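N-acetylcysteine deacetylase (Bacillus subtilis, PDB 1YSJ) probably removes the acetyl group from N-acetylcysteine, as a dinuclear metal-dependent M20-family hydrolase that supplies cysteine during S-(2-succino)cysteine breakdown. Local coordinates at residues Asn36-Leu41 with Phe378-Glu383. The protein carries 1 engineered substitution. Numbering follows the deposited sequence.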
loop_
_atom_site.group_PDB
_atom_site.type_symbol
_atom_site.label_atom_id
_atom_site.label_comp_id
_atom_site.label_asym_id
_atom_site.label_seq_id
_atom_site.Cartn_x
_atom_site.Cartn_y
_atom_site.Cartn_z
ATOM N N ASN A 36 -24.953 -40.722 4.926
ATOM C CA ASN A 36 -24.189 -40.844 6.164
ATOM C C ASN A 36 -22.692 -40.588 6.015
ATOM O O ASN A 36 -22.074 -40.023 6.915
ATOM C CB ASN A 36 -24.460 -42.190 6.849
ATOM C CG ASN A 36 -25.784 -42.203 7.604
ATOM O OD1 ASN A 36 -26.310 -43.265 7.939
ATOM N ND2 ASN A 36 -26.328 -41.016 7.874
HETATM N N MSE A 37 -22.119 -40.992 4.884
HETATM C CA MSE A 37 -20.712 -40.702 4.591
HETATM C C MSE A 37 -20.490 -39.215 4.327
HETATM O O MSE A 37 -19.546 -38.626 4.849
HETATM C CB MSE A 37 -20.206 -41.538 3.416
HETATM C CG MSE A 37 -19.979 -43.007 3.763
HETATM SE SE MSE A 37 -19.140 -44.008 2.312
HETATM C CE MSE A 37 -20.572 -43.923 0.996
ATOM N N ARG A 38 -21.369 -38.619 3.523
ATOM C CA ARG A 38 -21.341 -37.181 3.258
ATOM C C ARG A 38 -21.377 -36.377 4.558
ATOM O O ARG A 38 -20.607 -35.431 4.732
ATOM C CB ARG A 38 -22.517 -36.772 2.359
ATOM C CG ARG A 38 -22.529 -35.297 1.943
ATOM C CD ARG A 38 -23.332 -34.425 2.909
ATOM N NE ARG A 38 -23.123 -32.997 2.666
ATOM C CZ ARG A 38 -24.060 -32.060 2.804
ATOM N NH1 ARG A 38 -23.770 -30.790 2.555
ATOM N NH2 ARG A 38 -25.290 -32.387 3.177
ATOM N N ARG A 39 -22.277 -36.761 5.457
ATOM C CA ARG A 39 -22.503 -36.020 6.694
ATOM C C ARG A 39 -21.395 -36.205 7.717
ATOM O O ARG A 39 -21.079 -35.275 8.455
ATOM C CB ARG A 39 -23.848 -36.384 7.296
ATOM C CG ARG A 39 -25.008 -35.924 6.459
ATOM C CD ARG A 39 -26.297 -36.254 7.148
ATOM N NE ARG A 39 -27.441 -35.887 6.322
ATOM C CZ ARG A 39 -28.691 -35.843 6.763
ATOM N NH1 ARG A 39 -28.958 -36.135 8.031
ATOM N NH2 ARG A 39 -29.672 -35.501 5.936
ATOM N N ASP A 40 -20.807 -37.399 7.753
ATOM C CA ASP A 40 -19.651 -37.660 8.606
ATOM C C ASP A 40 -18.471 -36.762 8.233
ATOM O O ASP A 40 -17.785 -36.237 9.112
ATOM C CB ASP A 40 -19.242 -39.132 8.536
ATOM C CG ASP A 40 -18.024 -39.446 9.399
ATOM O OD1 ASP A 40 -17.825 -38.788 10.443
ATOM O OD2 ASP A 40 -17.262 -40.361 9.029
ATOM N N LEU A 41 -18.246 -36.588 6.933
ATOM C CA LEU A 41 -17.196 -35.707 6.437
ATOM C C LEU A 41 -17.507 -34.227 6.676
ATOM O O LEU A 41 -16.639 -33.473 7.117
ATOM C CB LEU A 41 -16.936 -35.963 4.952
ATOM C CG LEU A 41 -16.553 -37.390 4.532
ATOM C CD1 LEU A 41 -16.301 -37.415 3.045
ATOM C CD2 LEU A 41 -15.346 -37.946 5.302
ATOM N N PHE A 378 -23.683 -22.088 2.740
ATOM C CA PHE A 378 -23.667 -22.984 1.580
ATOM C C PHE A 378 -24.353 -24.325 1.870
ATOM O O PHE A 378 -24.100 -24.950 2.905
ATOM C CB PHE A 378 -22.218 -23.205 1.122
ATOM C CG PHE A 378 -22.048 -24.304 0.112
ATOM C CD1 PHE A 378 -22.106 -24.028 -1.250
ATOM C CD2 PHE A 378 -21.806 -25.615 0.525
ATOM C CE1 PHE A 378 -21.935 -25.044 -2.195
ATOM C CE2 PHE A 378 -21.637 -26.640 -0.412
ATOM C CZ PHE A 378 -21.702 -26.350 -1.777
ATOM N N THR A 379 -25.217 -24.746 0.946
ATOM C CA THR A 379 -25.983 -25.992 1.069
ATOM C C THR A 379 -25.988 -26.788 -0.236
ATOM O O THR A 379 -25.605 -26.281 -1.294
ATOM C CB THR A 379 -27.464 -25.725 1.434
ATOM O OG1 THR A 379 -28.023 -24.786 0.505
ATOM C CG2 THR A 379 -27.606 -25.193 2.863
ATOM N N LEU A 380 -26.443 -28.036 -0.144
ATOM C CA LEU A 380 -26.680 -28.875 -1.313
ATOM C C LEU A 380 -27.782 -29.891 -1.008
ATOM O O LEU A 380 -27.930 -30.327 0.134
ATOM C CB LEU A 380 -25.382 -29.562 -1.774
ATOM C CG LEU A 380 -24.632 -30.478 -0.801
ATOM C CD1 LEU A 380 -24.979 -31.954 -1.033
ATOM C CD2 LEU A 380 -23.130 -30.248 -0.932
ATOM N N ASP A 381 -28.559 -30.243 -2.031
ATOM C CA ASP A 381 -29.622 -31.242 -1.908
ATOM C C ASP A 381 -28.984 -32.618 -2.051
ATOM O O ASP A 381 -28.377 -32.923 -3.081
ATOM C CB ASP A 381 -30.682 -31.021 -2.992
ATOM C CG ASP A 381 -32.017 -31.681 -2.671
ATOM O OD1 ASP A 381 -32.037 -32.839 -2.195
ATOM O OD2 ASP A 381 -33.063 -31.040 -2.923
ATOM N N GLU A 382 -29.122 -33.444 -1.016
ATOM C CA GLU A 382 -28.437 -34.740 -0.946
ATOM C C GLU A 382 -28.997 -35.796 -1.906
ATOM O O GLU A 382 -28.423 -36.877 -2.042
ATOM C CB GLU A 382 -28.416 -35.265 0.495
ATOM C CG GLU A 382 -27.460 -34.500 1.410
ATOM C CD GLU A 382 -27.737 -34.709 2.894
ATOM O OE1 GLU A 382 -28.915 -34.890 3.273
ATOM O OE2 GLU A 382 -26.771 -34.675 3.688
ATOM N N GLU A 383 -30.100 -35.477 -2.580
ATOM C CA GLU A 383 -30.634 -36.346 -3.631
ATOM C C GLU A 383 -29.661 -36.468 -4.809
ATOM O O GLU A 383 -29.688 -37.460 -5.544
ATOM C CB GLU A 383 -32.003 -35.854 -4.118
ATOM C CG GLU A 383 -33.105 -35.831 -3.047
ATOM C CD GLU A 383 -33.729 -37.197 -2.763
ATOM O OE1 GLU A 383 -33.108 -38.240 -3.075
ATOM O OE2 GLU A 383 -34.854 -37.222 -2.216
HETATM O O HOH W 1 -26.259 -28.789 3.030
#
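R38 and R39 converge on the carboxylate of E382, R39 at its edge and R38 from above its plane. The R39 guanidinium lies nearly coplanar with it, 16° apart, and grips it side-on: R39 NE donates to E382 OE2 (3.0 Å), while R39 NH2 meets the syn lone pair of E382 OE1 at 2.8 Å along an almost straight bond. This two-nitrogen grip should hold the carboxylate against rotation. The R38 guanidinium stands 79° from the same carboxylate, and R38 NH2 reaches E382 OE2 at 2.8 Å, so OE2 accepts from both arginines. With CG anti to the backbone N (chi1 -176°) and a bend at chi2, R38 brings one guanidinium face against L380; L380 CD1 lies 3.9 Å above the R38 guanidinium plane, over its centre. A water accepts from R38 NH1 and L380 N. Replacing E382 with an alanine would probably leave R39 free to swing and R38 NH2 without its carboxylate, although R38 NE would keep its salt bridge to D125. The L380 side chain lies about 8 Å from that of the nickel ligand H124. This salt-bridge network of R38, R39 and E382 ties helix 28-43 to the loop between strand 360-366 and helix 384-402, with helix 124-139 packing on R38 through A129 and on L380 through F126.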